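Local coordinates for period circadian protein homolog 2 (Mus musculus, PDB 3GDI), which probably regulates transcription within the mammalian circadian clock, using its tandem PAS domains to associate with partner proteins, at residues Glu63-His68 and Phe104-Ser109; Gln121-Thr126 and Ala148-Ser153; Leu211-His216 and Thr297-Arg302. One frame throughout, in Å; residues are numbered along the deposited sequence.

Interaction 1 of 3, residues Glu63-His68 and Phe104-Ser109; sequences EFLAPH and FFCRVS
L65 and V108 meet in a single backbone bridge at the border of a PAS-domain sheet, where the loop leading to helix 70-76 runs beside strand 104-108, the outermost strand on this side. Two hydrogen bonds flank the bridge, S109 N to F64 O at 2.7 Å and A66 N to R107 O at 2.9 Å. Strand 104-108 thus serves two neighbours: C106 and V108 bond their backbones to strand 121-131, while R107 and S109 offer theirs to the loop.

The L65 side chain shows how such a loop is pinned. Its CB lies 4.0 Å from R107 O. With chi1 at -87°, CG sits beside the backbone N of its own residue and packs against C106 SG at 4.0 Å. One branch continues the path, CD1 meeting V108 CG2 at 3.8 Å as the two side chains pass at a slant, and F73 of helix 70-76 adds a further apolar neighbour. A66 supplies a smaller contact, its CB resting 3.9 Å from R107 CB. Farther out on that arginine, NH2 forms salt bridges with D69 and D194. F64 closes the far end of the contact: S109 O lies at the edge of its ring, in the ring plane, 3.7 Å from CD2.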
ATOM      1  N   GLU A  63      21.162 -10.456  -0.051  1.00 53.45           N
ATOM      2  CA  GLU A  63      22.286 -10.030   0.777  1.00 53.61           C
ATOM      3  C   GLU A  63      23.034  -8.810   0.232  1.00 52.63           C
ATOM      4  O   GLU A  63      23.774  -8.163   0.971  1.00 51.92           O
ATOM      5  CB  GLU A  63      23.250 -11.198   0.995  1.00 55.41           C
ATOM      6  CG  GLU A  63      22.518 -12.494   1.276  1.00 60.15           C
ATOM      7  CD  GLU A  63      23.400 -13.577   1.854  1.00 62.02           C
ATOM      8  OE1 GLU A  63      23.561 -13.597   3.095  1.00 62.92           O
ATOM      9  OE2 GLU A  63      23.927 -14.402   1.069  1.00 62.54           O
ATOM     10  N   PHE A  64      22.836  -8.491  -1.049  1.00 52.49           N
ATOM     11  CA  PHE A  64      23.485  -7.329  -1.670  1.00 51.31           C
ATOM     12  C   PHE A  64      22.556  -6.119  -1.785  1.00 50.67           C
ATOM     13  O   PHE A  64      22.870  -5.161  -2.487  1.00 52.35           O
ATOM     14  CB  PHE A  64      24.001  -7.672  -3.067  1.00 52.14           C
ATOM     15  CG  PHE A  64      24.858  -8.889  -3.109  1.00 52.89           C
ATOM     16  CD1 PHE A  64      24.319 -10.116  -3.475  1.00 52.67           C
ATOM     17  CD2 PHE A  64      26.192  -8.827  -2.717  1.00 53.19           C
ATOM     18  CE1 PHE A  64      25.093 -11.267  -3.445  1.00 53.92           C
ATOM     19  CE2 PHE A  64      26.974  -9.971  -2.682  1.00 53.16           C
ATOM     20  CZ  PHE A  64      26.422 -11.194  -3.046  1.00 52.26           C
ATOM     21  N   LEU A  65      21.417  -6.175  -1.102  1.00 49.84           N
ATOM     22  CA  LEU A  65      20.425  -5.101  -1.110  1.00 48.06           C
ATOM     23  C   LEU A  65      20.474  -4.310   0.195  1.00 49.51           C
ATOM     24  O   LEU A  65      20.937  -4.809   1.221  1.00 49.84           O
ATOM     25  CB  LEU A  65      19.015  -5.684  -1.247  1.00 46.77           C
ATOM     26  CG  LEU A  65      18.338  -5.989  -2.582  1.00 45.89           C
ATOM     27  CD1 LEU A  65      19.354  -6.089  -3.693  1.00 46.15           C
ATOM     28  CD2 LEU A  65      17.532  -7.273  -2.427  1.00 42.07           C
ATOM     29  N   ALA A  66      19.998  -3.073   0.157  1.00 50.09           N
ATOM     30  CA  ALA A  66      19.949  -2.280   1.369  1.00 51.43           C
ATOM     31  C   ALA A  66      19.043  -3.121   2.272  1.00 53.51           C
ATOM     32  O   ALA A  66      18.055  -3.696   1.806  1.00 52.12           O
ATOM     33  CB  ALA A  66      19.316  -0.933   1.083  1.00 52.07           C
ATOM     34  N   PRO A  67      19.373  -3.224   3.566  1.00 55.20           N
ATOM     35  CA  PRO A  67      18.543  -4.023   4.477  1.00 55.91           C
ATOM     36  C   PRO A  67      17.060  -3.642   4.499  1.00 55.47           C
ATOM     37  O   PRO A  67      16.205  -4.495   4.727  1.00 55.96           O
ATOM     38  CB  PRO A  67      19.228  -3.824   5.829  1.00 56.45           C
ATOM     39  CG  PRO A  67      20.683  -3.681   5.435  1.00 54.51           C
ATOM     40  CD  PRO A  67      20.582  -2.733   4.254  1.00 55.72           C
ATOM     41  N   HIS A  68      16.757  -2.370   4.260  1.00 55.29           N
ATOM     42  CA  HIS A  68      15.371  -1.911   4.245  1.00 54.93           C
ATOM     43  C   HIS A  68      14.633  -2.327   2.980  1.00 54.27           C
ATOM     44  O   HIS A  68      13.408  -2.417   2.975  1.00 54.89           O
ATOM     45  CB  HIS A  68      15.293  -0.386   4.350  1.00 57.90           C
ATOM     46  CG  HIS A  68      15.362   0.139   5.751  1.00 63.00           C
ATOM     47  ND1 HIS A  68      16.535   0.190   6.475  1.00 66.35           N
ATOM     48  CD2 HIS A  68      14.398   0.640   6.558  1.00 64.06           C
ATOM     49  CE1 HIS A  68      16.289   0.701   7.669  1.00 65.69           C
ATOM     50  NE2 HIS A  68      15.001   0.983   7.745  1.00 65.64           N
ATOM     51  N   PHE A 104       9.837  -2.342  -9.490  1.00 63.21           N
ATOM     52  CA  PHE A 104      10.053  -1.735  -8.182  1.00 60.82           C
ATOM     53  C   PHE A 104      11.508  -1.282  -8.111  1.00 59.06           C
ATOM     54  O   PHE A 104      12.290  -1.569  -9.020  1.00 59.63           O
ATOM     55  CB  PHE A 104       9.735  -2.753  -7.072  1.00 59.90           C
ATOM     56  CG  PHE A 104      10.609  -3.977  -7.100  1.00 60.67           C
ATOM     57  CD1 PHE A 104      11.682  -4.102  -6.225  1.00 59.65           C
ATOM     58  CD2 PHE A 104      10.388  -4.987  -8.031  1.00 61.87           C
ATOM     59  CE1 PHE A 104      12.524  -5.211  -6.278  1.00 58.57           C
ATOM     60  CE2 PHE A 104      11.228  -6.101  -8.090  1.00 61.15           C
ATOM     61  CZ  PHE A 104      12.300  -6.208  -7.209  1.00 58.85           C
ATOM     62  N   PHE A 105      11.872  -0.577  -7.044  1.00 56.93           N
ATOM     63  CA  PHE A 105      13.242  -0.092  -6.887  1.00 54.55           C
ATOM     64  C   PHE A 105      13.978  -0.669  -5.683  1.00 54.30           C
ATOM     65  O   PHE A 105      13.394  -0.900  -4.629  1.00 51.24           O
ATOM     66  CB  PHE A 105      13.254   1.432  -6.780  1.00 53.23           C
ATOM     67  CG  PHE A 105      12.649   2.124  -7.957  1.00 52.65           C
ATOM     68  CD1 PHE A 105      11.273   2.133  -8.143  1.00 53.17           C
ATOM     69  CD2 PHE A 105      13.454   2.771  -8.884  1.00 52.81           C
ATOM     70  CE1 PHE A 105      10.705   2.778  -9.234  1.00 52.20           C
ATOM     71  CE2 PHE A 105      12.897   3.417  -9.977  1.00 53.40           C
ATOM     72  CZ  PHE A 105      11.517   3.421 -10.152  1.00 52.36           C
ATOM     73  N   CYS A 106      15.278  -0.874  -5.852  1.00 55.98           N
ATOM     74  CA  CYS A 106      16.134  -1.411  -4.799  1.00 57.31           C
ATOM     75  C   CYS A 106      17.530  -0.817  -4.877  1.00 56.36           C
ATOM     76  O   CYS A 106      18.027  -0.511  -5.966  1.00 55.34           O
ATOM     77  CB  CYS A 106      16.245  -2.933  -4.917  1.00 59.75           C
ATOM     78  SG  CYS A 106      15.130  -3.874  -3.854  1.00 68.39           S
ATOM     79  N   ARG A 107      18.153  -0.637  -3.716  1.00 56.44           N
ATOM     80  CA  ARG A 107      19.512  -0.114  -3.652  1.00 56.45           C
ATOM     81  C   ARG A 107      20.410  -1.340  -3.529  1.00 56.59           C
ATOM     82  O   ARG A 107      20.223  -2.167  -2.638  1.00 54.70           O
ATOM     83  CB  ARG A 107      19.664   0.811  -2.444  1.00 57.71           C
ATOM     84  CG  ARG A 107      19.300   2.267  -2.748  1.00 58.06           C
ATOM     85  CD  ARG A 107      18.725   3.010  -1.543  1.00 55.04           C
ATOM     86  NE  ARG A 107      17.381   2.530  -1.229  1.00 57.47           N
ATOM     87  CZ  ARG A 107      16.443   3.238  -0.599  1.00 56.79           C
ATOM     88  NH1 ARG A 107      16.684   4.480  -0.199  1.00 56.36           N
ATOM     89  NH2 ARG A 107      15.253   2.698  -0.373  1.00 56.71           N
ATOM     90  N   VAL A 108      21.364  -1.469  -4.443  1.00 57.71           N
ATOM     91  CA  VAL A 108      22.265  -2.620  -4.453  1.00 58.30           C
ATOM     92  C   VAL A 108      23.709  -2.236  -4.154  1.00 59.36           C
ATOM     93  O   VAL A 108      24.157  -1.149  -4.508  1.00 58.87           O
ATOM     94  CB  VAL A 108      22.209  -3.337  -5.823  1.00 57.64           C
ATOM     95  CG1 VAL A 108      23.000  -4.642  -5.772  1.00 56.21           C
ATOM     96  CG2 VAL A 108      20.758  -3.602  -6.204  1.00 55.01           C
ATOM     97  N   SER A 109      24.429  -3.139  -3.498  1.00 62.01           N
ATOM     98  CA  SER A 109      25.828  -2.913  -3.143  1.00 65.97           C
ATOM     99  C   SER A 109      26.615  -4.209  -3.080  1.00 68.77           C
ATOM    100  O   SER A 109      26.182  -5.169  -2.444  1.00 69.04           O
ATOM    101  CB  SER A 109      25.937  -2.231  -1.779  1.00 65.59           C
ATOM    102  OG  SER A 109      27.282  -2.224  -1.321  1.00 64.08           O
TER

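Interaction 2 of 3, residues Gln121-Thr126 and Ala148-Ser153; sequences QPFRMT and AERVHS
R124 and E149 form an antiparallel hydrogen-bonded pair in the sheet of the first PAS domain, R124 N to E149 O at 2.7 Å and E149 N to R124 O at 2.8 Å, flanked by the non-hydrogen-bonded pairs F123-R150 and M125-A148. Pairing outlasts the regular strand by one residue: V151 N donates a hydrogen bond to P122 O at 3.1 Å, nearly straight at the hydrogen (173°) but from above the carbonyl plane.

F123 has CG anti to its carbonyl carbon (chi1 -87°), which turns the ring onto R150. R150 CA sits over one ring face, 3.9 Å from the centroid, and R150 CG approaches F123 CZ at 3.6 Å. Beyond this aliphatic stem, R150 NE makes a weak hydrogen bond with Q121 OE1 at 3.1 Å, the amide and guanidinium planes 64° apart. A148 CB touches both F123 CD1 and M125 CG. A leucine in place of F123 would probably leave the R150 stem without its flat partner and open a gap beside A148.

Strand 121-131 lies between its hairpin partner 142-150 and strand 104-108, where F123 touches V108. On the other side of 142-150 runs strand 26-31, whose F27 meets the F123 ring edge-to-face.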
ATOM      1  N   GLN A 121      23.636   1.897  -4.747  1.00 63.49           N
ATOM      2  CA  GLN A 121      23.260   2.559  -5.981  1.00 63.51           C
ATOM      3  C   GLN A 121      21.844   2.117  -6.314  1.00 62.86           C
ATOM      4  O   GLN A 121      21.571   0.921  -6.409  1.00 64.05           O
ATOM      5  CB  GLN A 121      24.186   2.152  -7.116  1.00 66.42           C
ATOM      6  CG  GLN A 121      25.638   2.515  -6.915  1.00 68.05           C
ATOM      7  CD  GLN A 121      26.500   1.982  -8.034  1.00 69.93           C
ATOM      8  OE1 GLN A 121      26.357   2.390  -9.192  1.00 69.96           O
ATOM      9  NE2 GLN A 121      27.394   1.053  -7.702  1.00 69.36           N
ATOM     10  N   PRO A 122      20.924   3.077  -6.496  1.00 61.11           N
ATOM     11  CA  PRO A 122      19.532   2.760  -6.820  1.00 59.31           C
ATOM     12  C   PRO A 122      19.401   2.015  -8.146  1.00 58.22           C
ATOM     13  O   PRO A 122      20.099   2.319  -9.106  1.00 58.53           O
ATOM     14  CB  PRO A 122      18.869   4.134  -6.845  1.00 59.25           C
ATOM     15  CG  PRO A 122      19.972   5.024  -7.316  1.00 59.15           C
ATOM     16  CD  PRO A 122      21.146   4.534  -6.513  1.00 59.95           C
ATOM     17  N   PHE A 123      18.508   1.033  -8.185  1.00 57.55           N
ATOM     18  CA  PHE A 123      18.283   0.238  -9.392  1.00 57.31           C
ATOM     19  C   PHE A 123      16.797   0.026  -9.625  1.00 58.63           C
ATOM     20  O   PHE A 123      16.039  -0.234  -8.692  1.00 58.75           O
ATOM     21  CB  PHE A 123      18.962  -1.131  -9.266  1.00 54.53           C
ATOM     22  CG  PHE A 123      20.389  -1.140  -9.707  1.00 53.61           C
ATOM     23  CD1 PHE A 123      20.715  -1.406 -11.035  1.00 54.80           C
ATOM     24  CD2 PHE A 123      21.409  -0.852  -8.810  1.00 53.11           C
ATOM     25  CE1 PHE A 123      22.036  -1.381 -11.466  1.00 54.45           C
ATOM     26  CE2 PHE A 123      22.736  -0.824  -9.225  1.00 53.67           C
ATOM     27  CZ  PHE A 123      23.053  -1.089 -10.557  1.00 55.38           C
ATOM     28  N   ARG A 124      16.372   0.156 -10.870  1.00 60.71           N
ATOM     29  CA  ARG A 124      14.978  -0.072 -11.183  1.00 62.34           C
ATOM     30  C   ARG A 124      14.974  -1.509 -11.632  1.00 63.19           C
ATOM     31  O   ARG A 124      15.809  -1.898 -12.443  1.00 64.20           O
ATOM     32  CB  ARG A 124      14.525   0.823 -12.323  1.00 64.76           C
ATOM     33  CG  ARG A 124      13.052   0.692 -12.637  1.00 67.97           C
ATOM     34  CD  ARG A 124      12.836   0.483 -14.124  1.00 72.70           C
ATOM     35  NE  ARG A 124      11.418   0.489 -14.469  1.00 76.25           N
ATOM     36  CZ  ARG A 124      10.937   0.150 -15.660  1.00 76.24           C
ATOM     37  NH1 ARG A 124      11.763  -0.226 -16.625  1.00 77.22           N
ATOM     38  NH2 ARG A 124       9.629   0.190 -15.885  1.00 76.99           N
ATOM     39  N   MET A 125      14.053  -2.305 -11.111  1.00 63.99           N
ATOM     40  CA  MET A 125      14.013  -3.705 -11.483  1.00 64.86           C
ATOM     41  C   MET A 125      12.649  -4.204 -11.929  1.00 65.63           C
ATOM     42  O   MET A 125      11.622  -3.823 -11.371  1.00 66.12           O
ATOM     43  CB  MET A 125      14.513  -4.547 -10.317  1.00 66.64           C
ATOM     44  CG  MET A 125      15.877  -4.129  -9.822  1.00 67.89           C
ATOM     45  SD  MET A 125      16.574  -5.365  -8.730  1.00 72.84           S
ATOM     46  CE  MET A 125      15.683  -5.007  -7.199  1.00 70.12           C
ATOM     47  N   THR A 126      12.652  -5.057 -12.946  1.00 66.25           N
ATOM     48  CA  THR A 126      11.423  -5.635 -13.470  1.00 67.61           C
ATOM     49  C   THR A 126      11.552  -7.138 -13.262  1.00 68.95           C
ATOM     50  O   THR A 126      12.492  -7.764 -13.758  1.00 68.96           O
ATOM     51  CB  THR A 126      11.250  -5.345 -14.972  1.00 67.73           C
ATOM     52  OG1 THR A 126      11.665  -4.005 -15.260  1.00 67.52           O
ATOM     53  CG2 THR A 126       9.787  -5.494 -15.367  1.00 68.84           C
ATOM     54  N   ALA A 148      17.639  -5.365 -14.220  1.00 67.69           N
ATOM     55  CA  ALA A 148      17.949  -4.261 -13.330  1.00 66.73           C
ATOM     56  C   ALA A 148      18.678  -3.146 -14.044  1.00 68.14           C
ATOM     57  O   ALA A 148      19.707  -3.371 -14.670  1.00 68.66           O
ATOM     58  CB  ALA A 148      18.789  -4.758 -12.184  1.00 66.06           C
ATOM     59  N   GLU A 149      18.146  -1.936 -13.932  1.00 69.81           N
ATOM     60  CA  GLU A 149      18.752  -0.772 -14.561  1.00 70.61           C
ATOM     61  C   GLU A 149      19.126   0.281 -13.529  1.00 70.11           C
ATOM     62  O   GLU A 149      18.292   0.700 -12.722  1.00 71.23           O
ATOM     63  CB  GLU A 149      17.795  -0.162 -15.577  1.00 72.24           C
ATOM     64  CG  GLU A 149      18.278   1.151 -16.151  1.00 75.90           C
ATOM     65  CD  GLU A 149      17.314   1.711 -17.174  1.00 78.54           C
ATOM     66  OE1 GLU A 149      17.568   2.824 -17.684  1.00 81.29           O
ATOM     67  OE2 GLU A 149      16.304   1.035 -17.467  1.00 78.45           O
ATOM     68  N   ARG A 150      20.383   0.704 -13.558  1.00 69.05           N
ATOM     69  CA  ARG A 150      20.876   1.714 -12.632  1.00 68.15           C
ATOM     70  C   ARG A 150      20.129   3.015 -12.929  1.00 67.18           C
ATOM     71  O   ARG A 150      19.970   3.390 -14.089  1.00 66.00           O
ATOM     72  CB  ARG A 150      22.382   1.901 -12.833  1.00 68.41           C
ATOM     73  CG  ARG A 150      23.143   2.327 -11.597  1.00 69.42           C
ATOM     74  CD  ARG A 150      23.407   3.808 -11.556  1.00 71.25           C
ATOM     75  NE  ARG A 150      24.074   4.169 -10.308  1.00 77.02           N
ATOM     76  CZ  ARG A 150      24.428   5.406  -9.965  1.00 80.01           C
ATOM     77  NH1 ARG A 150      24.187   6.428 -10.782  1.00 80.02           N
ATOM     78  NH2 ARG A 150      25.016   5.625  -8.796  1.00 79.98           N
ATOM     79  N   VAL A 151      19.667   3.688 -11.877  1.00 65.88           N
ATOM     80  CA  VAL A 151      18.926   4.938 -12.010  1.00 64.41           C
ATOM     81  C   VAL A 151      19.802   6.166 -11.776  1.00 64.98           C
ATOM     82  O   VAL A 151      20.615   6.201 -10.847  1.00 64.42           O
ATOM     83  CB  VAL A 151      17.739   4.979 -11.025  1.00 64.33           C
ATOM     84  CG1 VAL A 151      17.046   6.327 -11.095  1.00 64.09           C
ATOM     85  CG2 VAL A 151      16.752   3.875 -11.358  1.00 64.37           C
ATOM     86  N   HIS A 152      19.622   7.177 -12.623  1.00 65.87           N
ATOM     87  CA  HIS A 152      20.392   8.416 -12.525  1.00 65.27           C
ATOM     88  C   HIS A 152      19.567   9.643 -12.166  1.00 63.29           C
ATOM     89  O   HIS A 152      18.438   9.815 -12.629  1.00 62.50           O
ATOM     90  CB  HIS A 152      21.138   8.691 -13.837  1.00 66.28           C
ATOM     91  CG  HIS A 152      22.240   7.722 -14.106  1.00 67.72           C
ATOM     92  ND1 HIS A 152      22.052   6.566 -14.833  1.00 67.85           N
ATOM     93  CD2 HIS A 152      23.523   7.693 -13.674  1.00 67.84           C
ATOM     94  CE1 HIS A 152      23.172   5.866 -14.835  1.00 68.34           C
ATOM     95  NE2 HIS A 152      24.080   6.526 -14.137  1.00 68.19           N
ATOM     96  N   SER A 153      20.152  10.496 -11.335  1.00 61.18           N
ATOM     97  CA  SER A 153      19.505  11.723 -10.923  1.00 59.20           C
ATOM     98  C   SER A 153      19.117  12.504 -12.169  1.00 59.42           C
ATOM     99  O   SER A 153      19.960  12.777 -13.019  1.00 60.39           O
ATOM    100  CB  SER A 153      20.463  12.551 -10.085  1.00 57.77           C
ATOM    101  OG  SER A 153      19.973  13.865  -9.943  1.00 59.04           O
TER

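Interaction 3 of 3, residues Leu211-His216 and Thr297-Arg302; sequences LMLAIH and TEQIHR
I300 lays its CG2 methyl over one face of the H216 ring, a CH-pi contact with the carbon 3.8 Å from the ring centroid and displaced toward the rim. The methyl is set there by the isoleucine's first torsion (chi1 -70°), which places CG2 anti to the backbone N and CG1 beside it, leading the longer branch to L213 and M212. CG1 lies 4.1 Å from L213 CD1, the two side chains sliding past each other in opposite directions, and CD1 lies 4.1 Å from M212 CB. One isoleucine therefore touches residues spaced about a helical turn apart.

The imidazole is a firm platform for it. H216 ND1 donates to M212 O at 2.7 Å, the oxygen lying in the ring plane, and this bond fixes how the ring is turned. The same oxygen also accepts a hydrogen bond from H216 N, the two donors arriving from opposite faces of the carbonyl plane, while H216 NE2 is hydrogen-bonded to NE2 of H171 on strand 166-171.

Helix 209-221 of the second PAS domain thus packs side by side with helix 291-303, the last of the chain; the segments run 5° from parallel, their axes 10.0 Å apart. Helix 200-203 joins them through L201, which touches M212, T297 and I300. Strand 227-235 receives L211 and I215, and E298 packs on P83 and H301 on K102 of the second subunit.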
ATOM      1  N   LEU A 211       0.262  26.121   4.278  1.00 54.27           N
ATOM      2  CA  LEU A 211      -0.389  26.276   2.981  1.00 53.87           C
ATOM      3  C   LEU A 211      -1.223  25.043   2.673  1.00 51.83           C
ATOM      4  O   LEU A 211      -2.265  25.140   2.030  1.00 52.60           O
ATOM      5  CB  LEU A 211       0.642  26.470   1.863  1.00 54.95           C
ATOM      6  CG  LEU A 211       1.352  27.818   1.690  1.00 57.03           C
ATOM      7  CD1 LEU A 211       2.043  28.233   2.985  1.00 57.64           C
ATOM      8  CD2 LEU A 211       2.367  27.699   0.551  1.00 55.80           C
ATOM      9  N   MET A 212      -0.756  23.885   3.128  1.00 49.42           N
ATOM     10  CA  MET A 212      -1.465  22.640   2.879  1.00 50.23           C
ATOM     11  C   MET A 212      -2.896  22.669   3.385  1.00 49.05           C
ATOM     12  O   MET A 212      -3.778  22.042   2.801  1.00 47.98           O
ATOM     13  CB  MET A 212      -0.723  21.453   3.499  1.00 49.94           C
ATOM     14  CG  MET A 212       0.468  21.008   2.700  1.00 52.68           C
ATOM     15  SD  MET A 212       0.050  20.738   0.948  1.00 57.15           S
ATOM     16  CE  MET A 212      -0.414  19.055   0.980  1.00 51.95           C
ATOM     17  N   LEU A 213      -3.130  23.409   4.463  1.00 49.53           N
ATOM     18  CA  LEU A 213      -4.471  23.501   5.020  1.00 52.02           C
ATOM     19  C   LEU A 213      -5.427  24.146   4.023  1.00 53.04           C
ATOM     20  O   LEU A 213      -6.553  23.680   3.843  1.00 55.55           O
ATOM     21  CB  LEU A 213      -4.459  24.317   6.308  1.00 53.26           C
ATOM     22  CG  LEU A 213      -5.825  24.442   6.974  1.00 54.61           C
ATOM     23  CD1 LEU A 213      -6.306  23.066   7.414  1.00 55.15           C
ATOM     24  CD2 LEU A 213      -5.720  25.381   8.164  1.00 55.18           C
ATOM     25  N   ALA A 214      -4.972  25.214   3.375  1.00 51.52           N
ATOM     26  CA  ALA A 214      -5.786  25.926   2.398  1.00 50.02           C
ATOM     27  C   ALA A 214      -5.911  25.116   1.123  1.00 49.54           C
ATOM     28  O   ALA A 214      -6.923  25.166   0.431  1.00 51.38           O
ATOM     29  CB  ALA A 214      -5.172  27.284   2.090  1.00 49.45           C
ATOM     30  N   ILE A 215      -4.875  24.362   0.806  1.00 48.05           N
ATOM     31  CA  ILE A 215      -4.916  23.565  -0.397  1.00 45.40           C
ATOM     32  C   ILE A 215      -5.983  22.494  -0.273  1.00 45.32           C
ATOM     33  O   ILE A 215      -6.746  22.270  -1.202  1.00 44.73           O
ATOM     34  CB  ILE A 215      -3.544  22.940  -0.676  1.00 44.24           C
ATOM     35  CG1 ILE A 215      -2.583  24.045  -1.109  1.00 45.60           C
ATOM     36  CG2 ILE A 215      -3.651  21.881  -1.749  1.00 37.94           C
ATOM     37  CD1 ILE A 215      -1.110  23.682  -0.969  1.00 51.38           C
ATOM     38  N   HIS A 216      -6.064  21.835   0.876  1.00 46.27           N
ATOM     39  CA  HIS A 216      -7.080  20.804   1.004  1.00 48.16           C
ATOM     40  C   HIS A 216      -8.491  21.379   1.009  1.00 48.43           C
ATOM     41  O   HIS A 216      -9.407  20.771   0.457  1.00 47.75           O
ATOM     42  CB  HIS A 216      -6.811  19.930   2.229  1.00 49.36           C
ATOM     43  CG  HIS A 216      -5.614  19.049   2.066  1.00 50.10           C
ATOM     44  ND1 HIS A 216      -4.326  19.538   2.070  1.00 52.83           N
ATOM     45  CD2 HIS A 216      -5.511  17.729   1.788  1.00 51.77           C
ATOM     46  CE1 HIS A 216      -3.482  18.559   1.797  1.00 51.52           C
ATOM     47  NE2 HIS A 216      -4.176  17.450   1.619  1.00 52.91           N
ATOM     48  N   THR A 297      -1.735  17.970  10.608  1.00 62.59           N
ATOM     49  CA  THR A 297      -2.174  16.738   9.986  1.00 61.08           C
ATOM     50  C   THR A 297      -3.585  16.371  10.431  1.00 62.31           C
ATOM     51  O   THR A 297      -4.486  16.258   9.606  1.00 63.38           O
ATOM     52  CB  THR A 297      -1.191  15.585  10.315  1.00 60.33           C
ATOM     53  OG1 THR A 297       0.024  15.769   9.578  1.00 57.13           O
ATOM     54  CG2 THR A 297      -1.791  14.237   9.964  1.00 58.00           C
ATOM     55  N   GLU A 298      -3.794  16.203  11.731  1.00 64.18           N
ATOM     56  CA  GLU A 298      -5.120  15.830  12.216  1.00 66.86           C
ATOM     57  C   GLU A 298      -6.163  16.879  11.831  1.00 64.91           C
ATOM     58  O   GLU A 298      -7.347  16.575  11.669  1.00 64.73           O
ATOM     59  CB  GLU A 298      -5.097  15.627  13.739  1.00 70.16           C
ATOM     60  CG  GLU A 298      -6.399  15.065  14.317  1.00 76.50           C
ATOM     61  CD  GLU A 298      -6.214  14.424  15.696  1.00 81.63           C
ATOM     62  OE1 GLU A 298      -5.599  15.064  16.584  1.00 84.47           O
ATOM     63  OE2 GLU A 298      -6.693  13.282  15.892  1.00 80.66           O
ATOM     64  N   GLN A 299      -5.702  18.110  11.667  1.00 62.14           N
ATOM     65  CA  GLN A 299      -6.564  19.224  11.301  1.00 60.55           C
ATOM     66  C   GLN A 299      -7.079  19.040   9.876  1.00 58.54           C
ATOM     67  O   GLN A 299      -8.230  19.348   9.571  1.00 57.55           O
ATOM     68  CB  GLN A 299      -5.762  20.519  11.410  1.00 63.19           C
ATOM     69  CG  GLN A 299      -6.573  21.785  11.451  1.00 66.65           C
ATOM     70  CD  GLN A 299      -5.684  23.015  11.532  1.00 71.82           C
ATOM     71  OE1 GLN A 299      -4.724  23.052  12.313  1.00 72.07           O
ATOM     72  NE2 GLN A 299      -5.999  24.031  10.729  1.00 71.93           N
ATOM     73  N   ILE A 300      -6.210  18.541   9.003  1.00 56.23           N
ATOM     74  CA  ILE A 300      -6.564  18.309   7.611  1.00 53.86           C
ATOM     75  C   ILE A 300      -7.446  17.066   7.506  1.00 54.59           C
ATOM     76  O   ILE A 300      -8.477  17.087   6.833  1.00 53.44           O
ATOM     77  CB  ILE A 300      -5.295  18.122   6.746  1.00 52.83           C
ATOM     78  CG1 ILE A 300      -4.553  19.454   6.621  1.00 52.36           C
ATOM     79  CG2 ILE A 300      -5.662  17.598   5.374  1.00 51.30           C
ATOM     80  CD1 ILE A 300      -3.191  19.352   5.957  1.00 48.92           C
ATOM     81  N   HIS A 301      -7.044  15.990   8.179  1.00 52.84           N
ATOM     82  CA  HIS A 301      -7.812  14.752   8.152  1.00 54.88           C
ATOM     83  C   HIS A 301      -9.253  15.037   8.575  1.00 55.84           C
ATOM     84  O   HIS A 301     -10.196  14.541   7.971  1.00 53.75           O
ATOM     85  CB  HIS A 301      -7.196  13.729   9.103  1.00 55.07           C
ATOM     86  CG  HIS A 301      -7.716  12.338   8.911  1.00 55.96           C
ATOM     87  ND1 HIS A 301      -7.365  11.291   9.737  1.00 57.86           N
ATOM     88  CD2 HIS A 301      -8.535  11.816   7.969  1.00 55.91           C
ATOM     89  CE1 HIS A 301      -7.946  10.183   9.311  1.00 55.99           C
ATOM     90  NE2 HIS A 301      -8.662  10.474   8.241  1.00 56.51           N
ATOM     91  N   ARG A 302      -9.408  15.836   9.626  1.00 58.43           N
ATOM     92  CA  ARG A 302     -10.726  16.205  10.122  1.00 60.84           C
ATOM     93  C   ARG A 302     -11.512  16.807   8.964  1.00 59.53           C
ATOM     94  O   ARG A 302     -12.649  16.428   8.703  1.00 61.57           O
ATOM     95  CB  ARG A 302     -10.604  17.237  11.249  1.00 65.57           C
ATOM     96  CG  ARG A 302     -11.942  17.626  11.869  1.00 73.82           C
ATOM     97  CD  ARG A 302     -11.835  18.829  12.816  1.00 80.57           C
ATOM     98  NE  ARG A 302     -13.116  19.089  13.482  1.00 86.83           N
ATOM     99  CZ  ARG A 302     -13.381  20.141  14.257  1.00 89.18           C
ATOM    100  NH1 ARG A 302     -12.456  21.068  14.486  1.00 89.97           N
ATOM    101  NH2 ARG A 302     -14.583  20.263  14.811  1.00 89.84           N
TER

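In the fold
Interactions 1 and 2 belong to one five-stranded antiparallel sheet, that of the first PAS domain, and their centres are only 10 Å apart. Strand 121-131 is the next strand after 104-108 in the chain and its neighbour in the sheet, and probable backbone hydrogen bonds between F123 N and C106 O and between M125 N and F104 O tie the two contacts together. Interaction 3 lies about 35 Å from either, centre to centre, on the far side of the chain's middle. The three follow one another along the chain without interleaving, as expected for tandem domains: two contacts lie within the first, and the third packs the last helix against the second.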